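Local coordinates for protein aminoglycoside N(3)-acetyltransferase (Streptomyces griseus, PDB 7LAP) that probably transfers an acetyl group to the 3-amino group of aminoglycoside antibiotics, a modification associated with resistance, at residues 97-109 and 208-220. Residues are numbered along the deposited sequence; the frame is centred on the assembly and turned at random.
Sequences QEAVRAHHPAFDP and EQPIEVAGERVWR
Arg217 reaches from the beta hairpin to the end of helix 94-103, a worked example of an arginine binding carbonyl oxygens at and just after a helix C-terminus. Its CB packs 4.2 Å from Ala106 CB, and CG stands anti to the backbone N (chi1 153°), from which the chain runs extended to NE. CD passes 4.1 Å from the O of His104, which is the first residue to leave the helix. His104 O is gripped side-on, 2.8 Å from Arg217 NE and 2.7 Å from Arg217 NH2, both on one face of its carbonyl plane. NH2 also donates almost straight to Arg101 O, which lies in the guanidinium plane although the nitrogen stands well above the carbonyl plane; NH1 adds a weak bond. Trp219 NE1 takes a lone pair of the same Arg101 O, in the carbonyl plane, at 3.1 Å, so two side chains of one strand hold this oxygen. The indole carries Pro210 CB over the centre of one face. Farther out, Arg101 NH2 meets both carboxylate oxygens of Glu208, OE2 at 2.7 Å, in a salt bridge. Past the helix, Phe107 N donates to Pro210 O, and a water links Phe107 O with Glu212 N. Through these bonds the two-stranded antiparallel hairpin of 204-213 and 216-225 lies against the end of helix 94-103 and the following loop, while Pro21 and Gln59 of the second subunit pack against Val100 and Pro105.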
loop_
_atom_site.group_PDB
_atom_site.type_symbol
_atom_site.label_atom_id
_atom_site.label_comp_id
_atom_site.label_asym_id
_atom_site.label_seq_id
_atom_site.Cartn_x
_atom_site.Cartn_y
_atom_site.Cartn_z
ATOM N N GLN B 97 13.880 -4.573 23.642
ATOM C CA GLN B 97 13.689 -5.830 22.936
ATOM C C GLN B 97 12.684 -6.715 23.654
ATOM O O GLN B 97 11.968 -7.479 23.001
ATOM C CB GLN B 97 15.012 -6.559 22.704
ATOM C CG GLN B 97 16.037 -6.489 23.780
ATOM C CD GLN B 97 17.230 -7.368 23.434
ATOM O OE1 GLN B 97 17.075 -8.565 23.161
ATOM N NE2 GLN B 97 18.426 -6.782 23.446
ATOM N N GLU B 98 12.560 -6.579 24.975
ATOM C CA GLU B 98 11.482 -7.273 25.677
ATOM C C GLU B 98 10.108 -6.822 25.184
ATOM O O GLU B 98 9.186 -7.640 25.053
ATOM C CB GLU B 98 11.604 -7.051 27.183
ATOM C CG GLU B 98 10.520 -7.746 28.002
ATOM C CD GLU B 98 10.305 -9.221 27.617
ATOM O OE1 GLU B 98 11.286 -9.916 27.238
ATOM O OE2 GLU B 98 9.138 -9.682 27.686
ATOM N N ALA B 99 9.944 -5.520 24.932
ATOM C CA ALA B 99 8.693 -5.028 24.364
ATOM C C ALA B 99 8.423 -5.663 23.004
ATOM O O ALA B 99 7.299 -6.080 22.718
ATOM C CB ALA B 99 8.743 -3.506 24.234
ATOM N N VAL B 100 9.452 -5.752 22.158
ATOM C CA VAL B 100 9.307 -6.410 20.860
ATOM C C VAL B 100 8.906 -7.869 21.042
ATOM O O VAL B 100 7.955 -8.348 20.418
ATOM C CB VAL B 100 10.608 -6.277 20.047
ATOM C CG1 VAL B 100 10.560 -7.117 18.782
ATOM C CG2 VAL B 100 10.863 -4.832 19.727
ATOM N N ARG B 101 9.618 -8.597 21.911
ATOM C CA ARG B 101 9.342 -10.018 22.098
ATOM C C ARG B 101 7.959 -10.255 22.686
ATOM O O ARG B 101 7.312 -11.262 22.381
ATOM C CB ARG B 101 10.389 -10.647 23.012
ATOM C CG ARG B 101 11.662 -11.004 22.313
ATOM C CD ARG B 101 12.188 -12.357 22.770
ATOM N NE ARG B 101 13.094 -12.921 21.771
ATOM C CZ ARG B 101 14.295 -12.415 21.484
ATOM N NH1 ARG B 101 14.745 -11.334 22.125
ATOM N NH2 ARG B 101 15.049 -12.986 20.555
ATOM N N ALA B 102 7.510 -9.371 23.572
ATOM C CA ALA B 102 6.198 -9.537 24.183
ATOM C C ALA B 102 5.065 -9.046 23.284
ATOM O O ALA B 102 3.959 -9.580 23.357
ATOM C CB ALA B 102 6.153 -8.799 25.522
ATOM N N HIS B 103 5.296 -8.048 22.427
ATOM C CA HIS B 103 4.168 -7.366 21.785
ATOM C C HIS B 103 4.203 -7.285 20.264
ATOM O O HIS B 103 3.191 -6.875 19.675
ATOM C CB HIS B 103 4.029 -5.935 22.338
ATOM C CG HIS B 103 3.856 -5.894 23.823
ATOM N ND1 HIS B 103 2.772 -6.458 24.457
ATOM C CD2 HIS B 103 4.658 -5.418 24.802
ATOM C CE1 HIS B 103 2.903 -6.315 25.762
ATOM N NE2 HIS B 103 4.037 -5.682 25.998
ATOM N N HIS B 104 5.307 -7.617 19.614
ATOM C CA HIS B 104 5.317 -7.566 18.155
ATOM C C HIS B 104 4.364 -8.609 17.574
ATOM O O HIS B 104 4.521 -9.802 17.849
ATOM C CB HIS B 104 6.715 -7.769 17.596
ATOM C CG HIS B 104 6.851 -7.320 16.173
ATOM N ND1 HIS B 104 7.481 -6.153 15.822
ATOM C CD2 HIS B 104 6.404 -7.871 15.018
ATOM C CE1 HIS B 104 7.454 -6.016 14.506
ATOM N NE2 HIS B 104 6.798 -7.043 13.997
ATOM N N PRO B 105 3.381 -8.213 16.773
ATOM C CA PRO B 105 2.413 -9.191 16.271
ATOM C C PRO B 105 3.047 -10.202 15.321
ATOM O O PRO B 105 4.080 -9.953 14.695
ATOM C CB PRO B 105 1.377 -8.324 15.548
ATOM C CG PRO B 105 2.173 -7.077 15.123
ATOM C CD PRO B 105 3.178 -6.863 16.217
ATOM N N ALA B 106 2.410 -11.367 15.236
ATOM C CA ALA B 106 2.841 -12.411 14.321
ATOM C C ALA B 106 2.631 -11.994 12.871
ATOM O O ALA B 106 1.653 -11.314 12.535
ATOM C CB ALA B 106 2.042 -13.692 14.560
ATOM N N PHE B 107 3.523 -12.478 12.001
ATOM C CA PHE B 107 3.252 -12.437 10.570
ATOM C C PHE B 107 1.890 -13.055 10.268
ATOM O O PHE B 107 1.497 -14.066 10.862
ATOM C CB PHE B 107 4.362 -13.158 9.796
ATOM C CG PHE B 107 4.124 -13.213 8.301
ATOM C CD1 PHE B 107 4.316 -12.079 7.499
ATOM C CD2 PHE B 107 3.699 -14.384 7.693
ATOM C CE1 PHE B 107 4.116 -12.139 6.111
ATOM C CE2 PHE B 107 3.485 -14.438 6.309
ATOM C CZ PHE B 107 3.680 -13.324 5.521
ATOM N N ASP B 108 1.148 -12.411 9.372
ATOM C CA ASP B 108 -0.160 -12.887 8.919
ATOM C C ASP B 108 -0.247 -12.796 7.395
ATOM O O ASP B 108 -0.304 -11.675 6.849
ATOM C CB ASP B 108 -1.279 -12.073 9.566
ATOM C CG ASP B 108 -2.661 -12.584 9.194
ATOM O OD1 ASP B 108 -2.737 -13.550 8.406
ATOM O OD2 ASP B 108 -3.675 -12.058 9.710
ATOM N N PRO B 109 -0.318 -13.921 6.680
ATOM C CA PRO B 109 -0.292 -13.855 5.209
ATOM C C PRO B 109 -1.429 -13.040 4.623
ATOM O O PRO B 109 -1.269 -12.498 3.515
ATOM C CB PRO B 109 -0.377 -15.329 4.786
ATOM C CG PRO B 109 0.112 -16.106 5.961
ATOM C CD PRO B 109 -0.372 -15.316 7.169
ATOM N N GLU B 208 15.078 -14.211 14.408
ATOM C CA GLU B 208 13.828 -14.722 14.934
ATOM C C GLU B 208 12.699 -13.836 14.453
ATOM O O GLU B 208 12.893 -12.652 14.209
ATOM C CB GLU B 208 13.843 -14.776 16.445
ATOM C CG GLU B 208 15.080 -15.447 16.959
ATOM C CD GLU B 208 15.264 -15.225 18.428
ATOM O OE1 GLU B 208 14.350 -15.597 19.191
ATOM O OE2 GLU B 208 16.310 -14.665 18.816
ATOM N N GLN B 209 11.524 -14.424 14.287
ATOM C CA GLN B 209 10.382 -13.638 13.856
ATOM C C GLN B 209 9.139 -14.327 14.379
ATOM O O GLN B 209 9.118 -15.559 14.497
ATOM C CB GLN B 209 10.340 -13.486 12.329
ATOM C CG GLN B 209 11.052 -12.200 11.841
ATOM C CD GLN B 209 11.163 -12.132 10.347
ATOM O OE1 GLN B 209 10.473 -12.856 9.638
ATOM N NE2 GLN B 209 12.017 -11.253 9.850
ATOM N N PRO B 210 8.114 -13.565 14.750
ATOM C CA PRO B 210 6.894 -14.170 15.285
ATOM C C PRO B 210 6.004 -14.661 14.151
ATOM O O PRO B 210 5.714 -13.926 13.198
ATOM C CB PRO B 210 6.241 -13.022 16.060
ATOM C CG PRO B 210 6.725 -11.793 15.363
ATOM C CD PRO B 210 8.098 -12.089 14.829
ATOM N N ILE B 211 5.574 -15.918 14.265
ATOM C CA ILE B 211 4.584 -16.501 13.376
ATOM C C ILE B 211 3.410 -17.027 14.208
ATOM O O ILE B 211 3.427 -17.038 15.440
ATOM C CB ILE B 211 5.176 -17.611 12.480
ATOM C CG1 ILE B 211 5.783 -18.726 13.324
ATOM C CG2 ILE B 211 6.244 -17.033 11.560
ATOM C CD1 ILE B 211 5.720 -20.116 12.684
ATOM N N GLU B 212 2.371 -17.424 13.494
ATOM C CA GLU B 212 1.131 -17.916 14.063
ATOM C C GLU B 212 0.958 -19.362 13.604
ATOM O O GLU B 212 0.786 -19.618 12.404
ATOM C CB GLU B 212 -0.027 -17.028 13.618
ATOM C CG GLU B 212 -1.385 -17.633 13.820
ATOM C CD GLU B 212 -2.436 -16.579 14.063
ATOM O OE1 GLU B 212 -2.089 -15.514 14.631
ATOM O OE2 GLU B 212 -3.606 -16.817 13.694
ATOM N N VAL B 213 1.041 -20.305 14.542
ATOM C CA VAL B 213 0.841 -21.724 14.248
ATOM C C VAL B 213 -0.113 -22.306 15.277
ATOM O O VAL B 213 0.055 -22.083 16.482
ATOM C CB VAL B 213 2.160 -22.526 14.230
ATOM C CG1 VAL B 213 2.944 -22.248 12.932
ATOM C CG2 VAL B 213 2.994 -22.213 15.448
ATOM N N ALA B 214 -1.096 -23.063 14.795
ATOM C CA ALA B 214 -2.225 -23.581 15.564
ATOM C C ALA B 214 -3.149 -22.462 16.026
ATOM O O ALA B 214 -4.034 -22.697 16.865
ATOM C CB ALA B 214 -1.774 -24.423 16.768
ATOM N N GLY B 215 -2.984 -21.257 15.486
ATOM C CA GLY B 215 -3.742 -20.111 15.922
ATOM C C GLY B 215 -3.132 -19.365 17.087
ATOM O O GLY B 215 -3.759 -18.424 17.597
ATOM N N GLU B 216 -1.939 -19.756 17.539
ATOM C CA GLU B 216 -1.265 -19.036 18.605
ATOM C C GLU B 216 0.039 -18.446 18.086
ATOM O O GLU B 216 0.666 -18.994 17.178
ATOM C CB GLU B 216 -1.003 -19.938 19.811
ATOM C CG GLU B 216 -2.152 -20.006 20.857
ATOM C CD GLU B 216 -2.938 -18.691 21.031
ATOM O OE1 GLU B 216 -2.327 -17.585 20.997
ATOM O OE2 GLU B 216 -4.176 -18.782 21.244
ATOM N N ARG B 217 0.428 -17.309 18.651
ATOM C CA ARG B 217 1.644 -16.633 18.226
ATOM C C ARG B 217 2.838 -17.238 18.945
ATOM O O ARG B 217 2.853 -17.333 20.169
ATOM C CB ARG B 217 1.545 -15.132 18.502
ATOM C CG ARG B 217 2.843 -14.375 18.720
ATOM C CD ARG B 217 2.453 -13.027 19.327
ATOM N NE ARG B 217 3.508 -12.017 19.316
ATOM C CZ ARG B 217 4.474 -11.942 20.222
ATOM N NH1 ARG B 217 4.529 -12.842 21.199
ATOM N NH2 ARG B 217 5.397 -10.985 20.146
ATOM N N VAL B 218 3.839 -17.640 18.176
ATOM C CA VAL B 218 5.070 -18.190 18.713
ATOM C C VAL B 218 6.222 -17.584 17.937
ATOM O O VAL B 218 6.108 -17.300 16.739
ATOM C CB VAL B 218 5.109 -19.736 18.616
ATOM C CG1 VAL B 218 3.905 -20.361 19.305
ATOM C CG2 VAL B 218 5.155 -20.147 17.172
ATOM N N TRP B 219 7.335 -17.376 18.632
ATOM C CA TRP B 219 8.575 -16.998 17.972
ATOM C C TRP B 219 9.231 -18.237 17.378
ATOM O O TRP B 219 9.043 -19.356 17.866
ATOM C CB TRP B 219 9.521 -16.304 18.956
ATOM C CG TRP B 219 9.064 -14.917 19.252
ATOM C CD1 TRP B 219 8.076 -14.555 20.118
ATOM C CD2 TRP B 219 9.501 -13.705 18.610
ATOM N NE1 TRP B 219 7.891 -13.197 20.076
ATOM C CE2 TRP B 219 8.755 -12.650 19.161
ATOM C CE3 TRP B 219 10.465 -13.412 17.643
ATOM C CZ2 TRP B 219 8.943 -11.309 18.777
ATOM C CZ3 TRP B 219 10.648 -12.090 17.254
ATOM C CH2 TRP B 219 9.891 -11.054 17.821
ATOM N N ARG B 220 9.971 -18.034 16.288
ATOM C CA ARG B 220 10.720 -19.104 15.649
ATOM C C ARG B 220 12.064 -18.548 15.208
ATOM O O ARG B 220 12.160 -17.383 14.817
ATOM C CB ARG B 220 9.969 -19.699 14.435
ATOM C CG ARG B 220 10.552 -21.008 13.953
ATOM C CD ARG B 220 9.727 -21.709 12.881
ATOM N NE ARG B 220 10.321 -23.006 12.524
ATOM C CZ ARG B 220 11.520 -23.185 11.955
ATOM N NH1 ARG B 220 12.288 -22.149 11.601
ATOM N NH2 ARG B 220 11.950 -24.423 11.702
HETATM O O HOH W 1 2.164 -16.844 10.604
#